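Side-chain contacts in ornithine carbamoyltransferase (Giardia intestinalis, PDB 3GRF), which probably catalyses carbamoyl transfer between carbamoyl phosphate and ornithine, a reaction associated in this parasite with the arginine degradation pathway: residues A[30-35]-A[307-312]; A[55-60]-A[281-286]; A[39-44]-A[321-326]. All coordinates share one frame; numbering follows the deposited sequence.

Interaction 1 (A[30-35]-A[307-312])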
ATOM      1  N   ASP A  30       5.747 -23.057 -14.309  1.00 22.87           N
ATOM      2  CA  ASP A  30       5.564 -23.979 -13.161  1.00 31.41           C
ATOM      3  C   ASP A  30       4.922 -23.292 -11.976  1.00 35.74           C
ATOM      4  O   ASP A  30       4.221 -23.931 -11.214  1.00 28.93           O
ATOM      5  CB  ASP A  30       6.862 -24.629 -12.708  1.00 28.75           C
ATOM      6  CG  ASP A  30       6.620 -25.701 -11.632  1.00 36.59           C
ATOM      7  OD1 ASP A  30       7.162 -25.588 -10.528  1.00 40.25           O
ATOM      8  OD2 ASP A  30       5.840 -26.638 -11.889  1.00 37.01           O
ATOM      9  N   MET A  31       5.182 -21.996 -11.805  1.00 32.22           N
ATOM     10  CA  MET A  31       4.499 -21.214 -10.750  1.00 34.19           C
ATOM     11  C   MET A  31       3.050 -20.959 -11.065  1.00 26.28           C
ATOM     12  O   MET A  31       2.254 -20.797 -10.160  1.00 28.32           O
ATOM     13  CB  MET A  31       5.177 -19.859 -10.546  1.00 29.44           C
ATOM     14  CG  MET A  31       6.609 -19.971 -10.108  1.00 35.31           C
ATOM     15  SD  MET A  31       7.355 -18.373 -10.096  1.00 27.69           S
ATOM     16  CE  MET A  31       8.730 -18.615  -8.973  1.00 33.93           C
ATOM     17  N   LYS A  32       2.709 -20.900 -12.354  1.00 30.38           N
ATOM     18  CA  LYS A  32       1.306 -20.863 -12.770  1.00 25.97           C
ATOM     19  C   LYS A  32       0.498 -22.050 -12.393  1.00 29.77           C
ATOM     20  O   LYS A  32      -0.642 -21.914 -11.890  1.00 27.62           O
ATOM     21  CB  LYS A  32       1.174 -20.614 -14.265  1.00 33.96           C
ATOM     22  CG  LYS A  32      -0.229 -20.115 -14.562  1.00 24.50           C
ATOM     23  CD  LYS A  32      -0.403 -19.792 -16.051  1.00 31.39           C
ATOM     24  CE  LYS A  32      -1.847 -19.331 -16.279  1.00 22.31           C
ATOM     25  NZ  LYS A  32      -2.123 -19.003 -17.708  1.00 24.94           N
ATOM     26  N   LYS A  33       1.113 -23.218 -12.599  1.00 28.93           N
ATOM     27  CA  LYS A  33       0.495 -24.513 -12.396  1.00 31.61           C
ATOM     28  C   LYS A  33       0.572 -25.023 -10.994  1.00 32.95           C
ATOM     29  O   LYS A  33      -0.366 -25.659 -10.527  1.00 34.62           O
ATOM     30  CB  LYS A  33       1.219 -25.519 -13.252  1.00 33.78           C
ATOM     31  CG  LYS A  33       0.246 -26.398 -13.990  1.00 41.02           C
ATOM     32  CD  LYS A  33       0.971 -27.389 -14.806  1.00 52.06           C
ATOM     33  CE  LYS A  33       0.848 -28.768 -14.171  1.00 55.10           C
ATOM     34  NZ  LYS A  33       1.235 -29.740 -15.210  1.00 48.95           N
ATOM     35  N   ASN A  34       1.681 -24.729 -10.317  1.00 25.21           N
ATOM     36  CA  ASN A  34       1.951 -25.240  -8.978  1.00 31.04           C
ATOM     37  C   ASN A  34       2.315 -24.130  -7.978  1.00 28.34           C
ATOM     38  O   ASN A  34       3.434 -24.084  -7.445  1.00 27.76           O
ATOM     39  CB  ASN A  34       3.082 -26.274  -9.075  1.00 30.30           C
ATOM     40  CG  ASN A  34       2.770 -27.409 -10.039  1.00 36.08           C
ATOM     41  OD1 ASN A  34       1.910 -28.243  -9.775  1.00 44.40           O
ATOM     42  ND2 ASN A  34       3.495 -27.470 -11.144  1.00 37.04           N
ATOM     43  N   PRO A  35       1.392 -23.178  -7.753  1.00 32.89           N
ATOM     44  CA  PRO A  35       1.753 -22.063  -6.906  1.00 23.97           C
ATOM     45  C   PRO A  35       2.055 -22.496  -5.454  1.00 33.31           C
ATOM     46  O   PRO A  35       2.844 -21.864  -4.751  1.00 29.03           O
ATOM     47  CB  PRO A  35       0.519 -21.172  -7.002  1.00 25.43           C
ATOM     48  CG  PRO A  35      -0.596 -22.074  -7.385  1.00 29.87           C
ATOM     49  CD  PRO A  35       0.013 -23.064  -8.256  1.00 25.65           C
ATOM     50  N   ALA A 307      -2.380 -11.002 -20.345  1.00 27.28           N
ATOM     51  CA  ALA A 307      -2.246  -9.932 -19.343  1.00 26.55           C
ATOM     52  C   ALA A 307      -2.227 -10.522 -17.946  1.00 32.26           C
ATOM     53  O   ALA A 307      -1.503 -10.053 -17.092  1.00 31.17           O
ATOM     54  CB  ALA A 307      -3.387  -8.926 -19.457  1.00 33.74           C
ATOM     55  N   GLY A 308      -3.009 -11.573 -17.721  1.00 24.88           N
ATOM     56  CA  GLY A 308      -2.960 -12.309 -16.476  1.00 31.66           C
ATOM     57  C   GLY A 308      -1.615 -12.946 -16.205  1.00 35.72           C
ATOM     58  O   GLY A 308      -1.232 -13.138 -15.022  1.00 32.86           O
ATOM     59  N   ASN A 309      -0.913 -13.298 -17.292  1.00 33.54           N
ATOM     60  CA  ASN A 309       0.425 -13.928 -17.226  1.00 26.70           C
ATOM     61  C   ASN A 309       1.516 -12.950 -16.771  1.00 19.27           C
ATOM     62  O   ASN A 309       2.628 -13.357 -16.432  1.00 31.70           O
ATOM     63  CB  ASN A 309       0.807 -14.559 -18.585  1.00 25.79           C
ATOM     64  CG  ASN A 309       0.121 -15.902 -18.814  1.00 30.16           C
ATOM     65  OD1 ASN A 309      -0.215 -16.623 -17.866  1.00 30.85           O
ATOM     66  ND2 ASN A 309      -0.065 -16.263 -20.070  1.00 30.27           N
ATOM     67  N   ARG A 310       1.199 -11.659 -16.710  1.00 26.63           N
ATOM     68  CA  ARG A 310       2.053 -10.679 -16.053  1.00 23.31           C
ATOM     69  C   ARG A 310       2.348 -11.119 -14.642  1.00 23.14           C
ATOM     70  O   ARG A 310       3.477 -10.952 -14.163  1.00 23.89           O
ATOM     71  CB  ARG A 310       1.440  -9.260 -16.042  1.00 21.83           C
ATOM     72  CG  ARG A 310       1.430  -8.545 -17.418  1.00 22.11           C
ATOM     73  CD  ARG A 310       2.866  -8.406 -17.991  1.00 17.97           C
ATOM     74  NE  ARG A 310       3.624  -7.479 -17.138  1.00 25.50           N
ATOM     75  CZ  ARG A 310       3.510  -6.141 -17.145  1.00 35.58           C
ATOM     76  NH1 ARG A 310       2.733  -5.520 -18.029  1.00 32.42           N
ATOM     77  NH2 ARG A 310       4.195  -5.414 -16.274  1.00 29.01           N
ATOM     78  N   LEU A 311       1.354 -11.734 -14.005  1.00 31.38           N
ATOM     79  CA  LEU A 311       1.464 -12.179 -12.613  1.00 27.02           C
ATOM     80  C   LEU A 311       2.552 -13.236 -12.484  1.00 30.51           C
ATOM     81  O   LEU A 311       3.506 -13.078 -11.744  1.00 28.09           O
ATOM     82  CB  LEU A 311       0.096 -12.682 -12.055  1.00 22.16           C
ATOM     83  CG  LEU A 311       0.172 -13.485 -10.714  1.00 24.45           C
ATOM     84  CD1 LEU A 311       0.803 -12.677  -9.555  1.00 23.03           C
ATOM     85  CD2 LEU A 311      -1.097 -14.143 -10.294  1.00 24.84           C
ATOM     86  N   HIS A 312       2.364 -14.350 -13.172  1.00 29.24           N
ATOM     87  CA  HIS A 312       3.285 -15.469 -13.033  1.00 28.15           C
ATOM     88  C   HIS A 312       4.691 -15.163 -13.570  1.00 25.82           C
ATOM     89  O   HIS A 312       5.686 -15.611 -13.039  1.00 18.86           O
ATOM     90  CB  HIS A 312       2.676 -16.661 -13.774  1.00 32.09           C
ATOM     91  CG  HIS A 312       1.220 -16.858 -13.484  1.00 24.35           C
ATOM     92  ND1 HIS A 312       0.752 -17.183 -12.230  1.00 17.55           N
ATOM     93  CD2 HIS A 312       0.131 -16.715 -14.272  1.00 24.15           C
ATOM     94  CE1 HIS A 312      -0.562 -17.273 -12.271  1.00 24.56           C
ATOM     95  NE2 HIS A 312      -0.962 -17.000 -13.503  1.00 24.34           N
TER

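Interaction 2 (A[55-60]-A[281-286])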
ATOM      1  N   SER A  55       0.118   1.903 -13.748  1.00 46.71           N
ATOM      2  CA  SER A  55      -0.243   0.891 -14.710  1.00 41.81           C
ATOM      3  C   SER A  55      -0.868  -0.157 -13.847  1.00 42.44           C
ATOM      4  O   SER A  55      -0.182  -0.782 -13.029  1.00 41.44           O
ATOM      5  CB  SER A  55       0.981   0.284 -15.414  1.00 38.11           C
ATOM      6  OG  SER A  55       0.667  -0.970 -16.050  1.00 35.00           O
ATOM      7  N   LEU A  56      -2.163  -0.340 -14.037  1.00 38.84           N
ATOM      8  CA  LEU A  56      -2.920  -1.317 -13.309  1.00 36.51           C
ATOM      9  C   LEU A  56      -2.243  -2.653 -13.460  1.00 33.71           C
ATOM     10  O   LEU A  56      -1.979  -3.312 -12.475  1.00 41.65           O
ATOM     11  CB  LEU A  56      -4.348  -1.394 -13.861  1.00 42.99           C
ATOM     12  CG  LEU A  56      -5.238  -2.373 -13.085  1.00 43.49           C
ATOM     13  CD1 LEU A  56      -6.410  -1.650 -12.467  1.00 41.78           C
ATOM     14  CD2 LEU A  56      -5.673  -3.480 -13.998  1.00 41.47           C
ATOM     15  N   ARG A  57      -1.976  -3.049 -14.708  1.00 29.44           N
ATOM     16  CA  ARG A  57      -1.311  -4.316 -15.032  1.00 37.69           C
ATOM     17  C   ARG A  57      -0.020  -4.498 -14.266  1.00 31.99           C
ATOM     18  O   ARG A  57       0.210  -5.541 -13.665  1.00 34.98           O
ATOM     19  CB  ARG A  57      -0.974  -4.408 -16.522  1.00 36.56           C
ATOM     20  CG  ARG A  57      -1.984  -5.152 -17.360  1.00 45.85           C
ATOM     21  CD  ARG A  57      -1.898  -4.574 -18.770  1.00 51.83           C
ATOM     22  NE  ARG A  57      -3.108  -3.850 -19.095  1.00 53.79           N
ATOM     23  CZ  ARG A  57      -3.429  -2.632 -18.655  1.00 56.54           C
ATOM     24  NH1 ARG A  57      -2.635  -1.950 -17.836  1.00 55.22           N
ATOM     25  NH2 ARG A  57      -4.582  -2.097 -19.026  1.00 59.47           N
ATOM     26  N   THR A  58       0.837  -3.476 -14.316  1.00 35.35           N
ATOM     27  CA  THR A  58       2.169  -3.613 -13.729  1.00 35.98           C
ATOM     28  C   THR A  58       2.025  -3.641 -12.210  1.00 32.54           C
ATOM     29  O   THR A  58       2.558  -4.525 -11.559  1.00 29.70           O
ATOM     30  CB  THR A  58       3.168  -2.551 -14.263  1.00 36.65           C
ATOM     31  OG1 THR A  58       3.316  -2.738 -15.678  1.00 36.09           O
ATOM     32  CG2 THR A  58       4.546  -2.678 -13.613  1.00 32.94           C
ATOM     33  N   ARG A  59       1.262  -2.711 -11.657  1.00 26.61           N
ATOM     34  CA  ARG A  59       1.119  -2.629 -10.227  1.00 28.57           C
ATOM     35  C   ARG A  59       0.454  -3.855  -9.614  1.00 28.96           C
ATOM     36  O   ARG A  59       0.913  -4.370  -8.589  1.00 26.81           O
ATOM     37  CB  ARG A  59       0.321  -1.403  -9.828  1.00 35.00           C
ATOM     38  CG  ARG A  59       0.803  -0.844  -8.519  1.00 44.14           C
ATOM     39  CD  ARG A  59      -0.183  -1.088  -7.418  1.00 42.09           C
ATOM     40  NE  ARG A  59      -1.003   0.089  -7.286  1.00 41.99           N
ATOM     41  CZ  ARG A  59      -1.495   0.557  -6.147  1.00 37.88           C
ATOM     42  NH1 ARG A  59      -1.250  -0.035  -4.983  1.00 31.06           N
ATOM     43  NH2 ARG A  59      -2.241   1.647  -6.202  1.00 31.66           N
ATOM     44  N   VAL A  60      -0.629  -4.322 -10.215  1.00 22.45           N
ATOM     45  CA  VAL A  60      -1.370  -5.438  -9.591  1.00 25.06           C
ATOM     46  C   VAL A  60      -0.545  -6.706  -9.699  1.00 26.86           C
ATOM     47  O   VAL A  60      -0.581  -7.556  -8.801  1.00 24.89           O
ATOM     48  CB  VAL A  60      -2.795  -5.633 -10.237  1.00 23.08           C
ATOM     49  CG1 VAL A  60      -3.365  -7.043 -10.020  1.00 27.04           C
ATOM     50  CG2 VAL A  60      -3.774  -4.598  -9.730  1.00 32.16           C
ATOM     51  N   ASN A 281      -1.441  -8.452 -27.763  1.00 26.63           N
ATOM     52  CA  ASN A 281      -1.331  -6.972 -27.580  1.00 27.02           C
ATOM     53  C   ASN A 281      -1.126  -6.805 -26.066  1.00 34.59           C
ATOM     54  O   ASN A 281      -1.954  -7.287 -25.236  1.00 26.66           O
ATOM     55  CB  ASN A 281      -2.648  -6.282 -28.081  1.00 24.36           C
ATOM     56  CG  ASN A 281      -2.679  -4.736 -27.907  1.00 39.52           C
ATOM     57  OD1 ASN A 281      -3.376  -4.052 -28.643  1.00 38.96           O
ATOM     58  ND2 ASN A 281      -1.949  -4.205 -26.947  1.00 28.44           N
ATOM     59  N   CYS A 282      -0.026  -6.163 -25.674  1.00 29.11           N
ATOM     60  CA  CYS A 282       0.314  -6.062 -24.257  1.00 32.39           C
ATOM     61  C   CYS A 282      -0.687  -5.217 -23.462  1.00 33.23           C
ATOM     62  O   CYS A 282      -0.696  -5.272 -22.229  1.00 30.54           O
ATOM     63  CB  CYS A 282       1.744  -5.545 -24.106  1.00 29.17           C
ATOM     64  SG  CYS A 282       2.094  -3.986 -24.975  1.00 33.50           S
ATOM     65  N   LEU A 283      -1.528  -4.453 -24.165  1.00 26.14           N
ATOM     66  CA  LEU A 283      -2.544  -3.553 -23.555  1.00 37.52           C
ATOM     67  C   LEU A 283      -1.944  -2.240 -23.010  1.00 41.45           C
ATOM     68  O   LEU A 283      -0.751  -2.164 -22.784  1.00 39.61           O
ATOM     69  CB  LEU A 283      -3.412  -4.256 -22.488  1.00 37.53           C
ATOM     70  CG  LEU A 283      -4.180  -5.526 -22.904  1.00 40.81           C
ATOM     71  CD1 LEU A 283      -4.904  -6.203 -21.721  1.00 32.11           C
ATOM     72  CD2 LEU A 283      -5.139  -5.242 -24.077  1.00 36.91           C
ATOM     73  N   PRO A 284      -2.766  -1.186 -22.837  1.00 44.29           N
ATOM     74  CA  PRO A 284      -4.191  -1.009 -23.162  1.00 48.47           C
ATOM     75  C   PRO A 284      -4.507  -1.131 -24.661  1.00 45.87           C
ATOM     76  O   PRO A 284      -3.752  -0.617 -25.508  1.00 40.21           O
ATOM     77  CB  PRO A 284      -4.480   0.412 -22.670  1.00 48.83           C
ATOM     78  CG  PRO A 284      -3.160   1.080 -22.700  1.00 52.10           C
ATOM     79  CD  PRO A 284      -2.210   0.036 -22.233  1.00 49.71           C
ATOM     80  N   ALA A 285      -5.590  -1.843 -24.969  1.00 39.49           N
ATOM     81  CA  ALA A 285      -6.087  -2.006 -26.336  1.00 38.00           C
ATOM     82  C   ALA A 285      -7.071  -0.896 -26.721  1.00 44.83           C
ATOM     83  O   ALA A 285      -8.004  -0.598 -25.969  1.00 45.13           O
ATOM     84  CB  ALA A 285      -6.772  -3.361 -26.489  1.00 34.34           C
ATOM     85  N   THR A 286      -6.868  -0.301 -27.898  1.00 38.24           N
ATOM     86  CA  THR A 286      -7.862   0.585 -28.508  1.00 44.88           C
ATOM     87  C   THR A 286      -8.430  -0.038 -29.789  1.00 37.41           C
ATOM     88  O   THR A 286      -7.777  -0.059 -30.848  1.00 32.01           O
ATOM     89  CB  THR A 286      -7.279   1.988 -28.784  1.00 37.00           C
ATOM     90  OG1 THR A 286      -6.664   2.468 -27.591  1.00 38.88           O
ATOM     91  CG2 THR A 286      -8.357   2.966 -29.206  1.00 45.16           C
TER

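Interaction 3 (A[39-44]-A[321-326])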
ATOM      1  N   THR A  39       5.299 -20.640  -2.128  1.00 22.81           N
ATOM      2  CA  THR A  39       4.515 -19.866  -1.227  1.00 25.51           C
ATOM      3  C   THR A  39       5.333 -19.152  -0.116  1.00 25.88           C
ATOM      4  O   THR A  39       4.822 -18.289   0.611  1.00 28.53           O
ATOM      5  CB  THR A  39       3.418 -20.811  -0.777  1.00 29.84           C
ATOM      6  OG1 THR A  39       2.152 -20.220  -1.063  1.00 33.30           O
ATOM      7  CG2 THR A  39       3.546 -21.206   0.601  1.00 26.97           C
ATOM      8  N   ALA A  40       6.612 -19.495   0.004  1.00 28.80           N
ATOM      9  CA  ALA A  40       7.474 -18.941   1.047  1.00 33.39           C
ATOM     10  C   ALA A  40       8.813 -18.485   0.463  1.00 33.65           C
ATOM     11  O   ALA A  40       9.764 -18.192   1.195  1.00 30.61           O
ATOM     12  CB  ALA A  40       7.673 -19.952   2.145  1.00 32.59           C
ATOM     13  N   ARG A  41       8.874 -18.405  -0.864  1.00 31.15           N
ATOM     14  CA  ARG A  41      10.095 -17.992  -1.581  1.00 29.29           C
ATOM     15  C   ARG A  41      10.578 -16.574  -1.236  1.00 30.49           C
ATOM     16  O   ARG A  41      11.790 -16.350  -1.091  1.00 32.41           O
ATOM     17  CB  ARG A  41       9.906 -18.161  -3.096  1.00 25.91           C
ATOM     18  CG  ARG A  41       9.869 -19.628  -3.614  1.00 37.19           C
ATOM     19  CD  ARG A  41      11.197 -20.399  -3.376  1.00 35.88           C
ATOM     20  NE  ARG A  41      12.255 -19.876  -4.243  1.00 40.85           N
ATOM     21  CZ  ARG A  41      13.490 -20.361  -4.373  1.00 35.12           C
ATOM     22  NH1 ARG A  41      13.911 -21.406  -3.682  1.00 33.17           N
ATOM     23  NH2 ARG A  41      14.308 -19.782  -5.234  1.00 29.95           N
ATOM     24  N   ALA A  42       9.646 -15.634  -1.043  1.00 25.57           N
ATOM     25  CA  ALA A  42       9.991 -14.263  -0.596  1.00 33.00           C
ATOM     26  C   ALA A  42       9.477 -13.932   0.794  1.00 24.90           C
ATOM     27  O   ALA A  42       9.247 -12.770   1.100  1.00 22.16           O
ATOM     28  CB  ALA A  42       9.426 -13.192  -1.620  1.00 21.62           C
ATOM     29  N   ALA A  43       9.281 -14.929   1.645  1.00 19.09           N
ATOM     30  CA  ALA A  43       8.787 -14.676   2.977  1.00 24.57           C
ATOM     31  C   ALA A  43       9.660 -13.601   3.611  1.00 31.14           C
ATOM     32  O   ALA A  43      10.882 -13.686   3.521  1.00 32.79           O
ATOM     33  CB  ALA A  43       8.846 -15.972   3.818  1.00 25.82           C
ATOM     34  N   ASN A  44       9.026 -12.593   4.245  1.00 29.47           N
ATOM     35  CA  ASN A  44       9.703 -11.476   4.945  1.00 28.15           C
ATOM     36  C   ASN A  44      10.553 -10.541   4.110  1.00 27.46           C
ATOM     37  O   ASN A  44      11.334  -9.702   4.644  1.00 25.82           O
ATOM     38  CB  ASN A  44      10.504 -11.954   6.143  1.00 25.34           C
ATOM     39  CG  ASN A  44       9.656 -12.715   7.122  1.00 33.84           C
ATOM     40  OD1 ASN A  44       8.885 -12.132   7.876  1.00 29.91           O
ATOM     41  ND2 ASN A  44       9.736 -14.029   7.061  1.00 23.79           N
ATOM     42  N   PHE A 321      15.706 -12.792  -9.290  1.00 30.35           N
ATOM     43  CA  PHE A 321      16.659 -11.722  -8.917  1.00 26.97           C
ATOM     44  C   PHE A 321      16.880 -11.645  -7.423  1.00 33.81           C
ATOM     45  O   PHE A 321      17.940 -11.215  -6.969  1.00 34.24           O
ATOM     46  CB  PHE A 321      16.285 -10.356  -9.543  1.00 33.43           C
ATOM     47  CG  PHE A 321      16.740 -10.232 -10.989  1.00 25.30           C
ATOM     48  CD1 PHE A 321      17.962  -9.661 -11.301  1.00 32.66           C
ATOM     49  CD2 PHE A 321      15.992 -10.785 -12.015  1.00 25.32           C
ATOM     50  CE1 PHE A 321      18.394  -9.573 -12.619  1.00 26.71           C
ATOM     51  CE2 PHE A 321      16.435 -10.726 -13.338  1.00 33.85           C
ATOM     52  CZ  PHE A 321      17.646 -10.130 -13.640  1.00 29.85           C
ATOM     53  N   LEU A 322      15.882 -12.108  -6.671  1.00 36.05           N
ATOM     54  CA  LEU A 322      15.940 -12.219  -5.222  1.00 38.18           C
ATOM     55  C   LEU A 322      17.076 -13.211  -4.809  1.00 37.39           C
ATOM     56  O   LEU A 322      17.737 -13.007  -3.784  1.00 35.83           O
ATOM     57  CB  LEU A 322      14.598 -12.720  -4.667  1.00 34.28           C
ATOM     58  CG  LEU A 322      13.832 -11.798  -3.681  1.00 41.15           C
ATOM     59  CD1 LEU A 322      14.366 -10.368  -3.748  1.00 37.86           C
ATOM     60  CD2 LEU A 322      12.340 -11.840  -3.984  1.00 36.75           C
ATOM     61  N   HIS A 323      17.278 -14.272  -5.601  1.00 36.34           N
ATOM     62  CA  HIS A 323      18.343 -15.291  -5.458  1.00 43.07           C
ATOM     63  C   HIS A 323      19.386 -15.003  -6.594  1.00 44.24           C
ATOM     64  O   HIS A 323      20.228 -14.116  -6.438  1.00 53.21           O
ATOM     65  CB  HIS A 323      17.704 -16.702  -5.372  1.00 33.19           C
ATOM     66  CG  HIS A 323      16.452 -16.847  -4.371  1.00 41.42           C
ATOM     67  ND1 HIS A 323      15.251 -16.186  -4.567  1.00 46.89           N
ATOM     68  CD2 HIS A 323      16.301 -17.574  -3.222  1.00 53.80           C
ATOM     69  CE1 HIS A 323      14.422 -16.486  -3.577  1.00 48.89           C
ATOM     70  NE2 HIS A 323      15.026 -17.331  -2.755  1.00 52.39           N
ATOM     71  N   ASP A 324      19.312 -15.738  -7.718  1.00 65.16           N
ATOM     72  CA  ASP A 324      20.041 -15.513  -9.006  1.00 60.21           C
ATOM     73  C   ASP A 324      20.268 -16.772  -9.785  1.00 54.18           C
ATOM     74  O   ASP A 324      20.659 -16.714 -10.949  1.00 51.62           O
ATOM     75  CB  ASP A 324      21.424 -14.879  -8.959  1.00 69.44           C
ATOM     76  CG  ASP A 324      21.233 -13.343  -9.136  1.00 91.74           C
ATOM     77  OD1 ASP A 324      20.195 -12.826  -8.702  1.00 99.00           O
ATOM     78  OD2 ASP A 324      22.140 -12.705  -9.695  1.00 99.00           O
ATOM     79  N   CYS A 325      20.083 -17.908  -9.193  1.00 50.46           N
ATOM     80  CA  CYS A 325      20.523 -19.002 -10.001  1.00 52.72           C
ATOM     81  C   CYS A 325      19.528 -19.994 -10.500  1.00 50.11           C
ATOM     82  O   CYS A 325      18.395 -20.146 -10.062  1.00 58.76           O
ATOM     83  CB  CYS A 325      21.667 -19.720  -9.272  1.00 62.34           C
ATOM     84  SG  CYS A 325      21.328 -20.082  -7.516  1.00 84.33           S
ATOM     85  N   LYS A 326      20.085 -20.646 -11.490  1.00 48.78           N
ATOM     86  CA  LYS A 326      19.418 -21.714 -12.167  1.00 43.98           C
ATOM     87  C   LYS A 326      18.815 -21.266 -13.485  1.00 44.76           C
ATOM     88  O   LYS A 326      19.276 -20.307 -14.106  1.00 42.80           O
ATOM     89  CB  LYS A 326      18.339 -22.290 -11.256  1.00 44.41           C
ATOM     90  CG  LYS A 326      18.864 -23.234 -10.190  1.00 44.30           C
ATOM     91  CD  LYS A 326      18.492 -24.666 -10.523  1.00 53.09           C
ATOM     92  CE  LYS A 326      17.049 -24.957 -10.176  1.00 49.75           C
ATOM     93  NZ  LYS A 326      16.625 -24.305  -8.901  1.00 49.79           N
TER

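Interaction 1 (A[30-35]-A[307-312])
Segments 30-35 and 307-312 come nearest at Lys32 and His312, whose CA atoms are 5.8 Å apart, near the C-terminal end of helix 18-33 and in the first half of helix 303-322. In the two-domain transcarbamoylase fold this sets the first helix, from the carbamoyl phosphate part of the sequence, against the last helix, which returns from the ornithine part. The second helix is kinked here, and Leu311 N reaches back only three residues, to Gly308 O at 3.1 Å. Lys32 carries the contact. Its CG stands anti to the backbone N (chi1 -161°) and its chain is extended from there, passing over one face of the His312 imidazole toward Asn309. CG forms a CH-pi contact 3.4 Å from the ring centroid and 14° off the ring normal, almost centrally over the face. Farther along, Lys32 CE is 3.7 Å from His312 NE2. Lys32 NZ donates to Asn309 OD1 at 3.1 Å, in the carbonyl plane on a lone pair, with a C=O...donor angle of 132°. The ammonium group also makes a salt bridge with Glu147. Asn309 ND2 in turn donates to Glu147 and Thr144, so helix 135-151 fixes the amide that receives the lysine. Met31 starts toward His312, but its end turns away to Met315 and Asp319; SD remains 4.4 Å from His312 O. On the face of the imidazole opposite Lys32, Leu311 CG lies 4.0 Å above the ring plane, offset toward the rim.

Interaction 2 (A[55-60]-A[281-286])
Arg57 reaches across to Leu283, its NE 3.4 Å from Leu283 CB, and the two side chains cross at about a right angle. One methyl, Leu283 CD1, lies at the guanidinium edge, 4.0 Å from Arg57 NE, whereas the backbone of the cis Leu283-Pro284 peptide sits over one face: Pro284 N is 4.2 Å above the plane, offset toward the rim. Closer to the helix, Arg57 CD packs 3.7 Å from Cys282 O. A bend at chi3 (-112°) turns the guanidinium so that Ser55 OG lies in plane at its edge, 3.9 Å from Arg57 NH1. Behind this shell, Ser55 is the N-cap of helix 56-69: its OG accepts from Thr58 N at 3.1 Å, with an N-H...acceptor angle of 159°. Thr58 OG1 is held by Arg310, and Leu283 leans on Ala307 and on Val96 of the second subunit. Farther along, Arg59 forms salt bridges with Glu63 and with Glu77 of the second subunit. Two transcarbamoylase signatures meet here: Ser-Leu-Arg-Thr-Arg varies the Ser-Thr-Arg-Thr-Arg motif that binds carbamoyl phosphate in relatives, and Asn-Cys-Leu-Pro corresponds to their His-Cys-Leu-Pro loop, with Asn for His and the cis proline kept, consistent with a place at the active-site cleft.

Interaction 3 (A[39-44]-A[321-326])
Successive bends at chi2 (-63°) and chi3 (-70°) fold the Arg41 chain back so that its guanidinium lies flat on one face of the imidazole of His323, whose own CG sits beside its backbone N, anti to the carbonyl carbon. The planes are 14° apart and the group centres 4.1 Å, a nearly parallel stack of guanidinium on ring. The overlap is displaced: Arg41 NH2 is 3.5 Å from the ring plane and over the centre of the imidazole, whereas, relative to the guanidinium, His323 NE2 falls toward its rim. The same ring meets Arg41 a second time at its edge, where His323 CE1 is 3.6 Å from Arg41 O in the ring plane. Asp319 on helix 303-322 positions both partners, its carboxylate making a salt bridge with Arg41 NE and its carbonyl oxygen accepting from His323 ND1; the carboxylate probably eases the repulsion between Arg41 and the nearby Arg27. In the fold, this joins a type I beta turn, Ala40 to Ala43, in the loop before strand 46-51 to the residues where the last helix ends; the turn's own Ala43 N to Ala40 O bond is weak, at 3.3 Å. Beside the polar stack runs an apolar contact, with Ala42 CB 4.0 Å from Leu322 CD2. Leu322 continues onto Ile103 of strand 103-107, and Ala42 onto Met66 and Leu69 of helix 56-69.

In the fold
Along the chain the first segments come in the order 30-35, 39-44, 55-60 and their partners in the order 281-286, 307-312, 321-326, so interactions 1 and 3 cross while interaction 2 is nested inside both. Interactions 1 and 3 share helix 303-322, with centres about 15 Å apart. Interaction 2 lies about 16 Å from interaction 1, centre to centre, and touches it through residues of helix 303-322. Interactions 2 and 3 are about 25 Å apart between centres and do not touch. Together, helix 303-322 and loop 281-286 bring the C-terminal part of the chain back onto the N-terminal carbamoyl phosphate part, with interaction 2 probably near the cleft; interactions 1 and 2 both border the second subunit of the trimer.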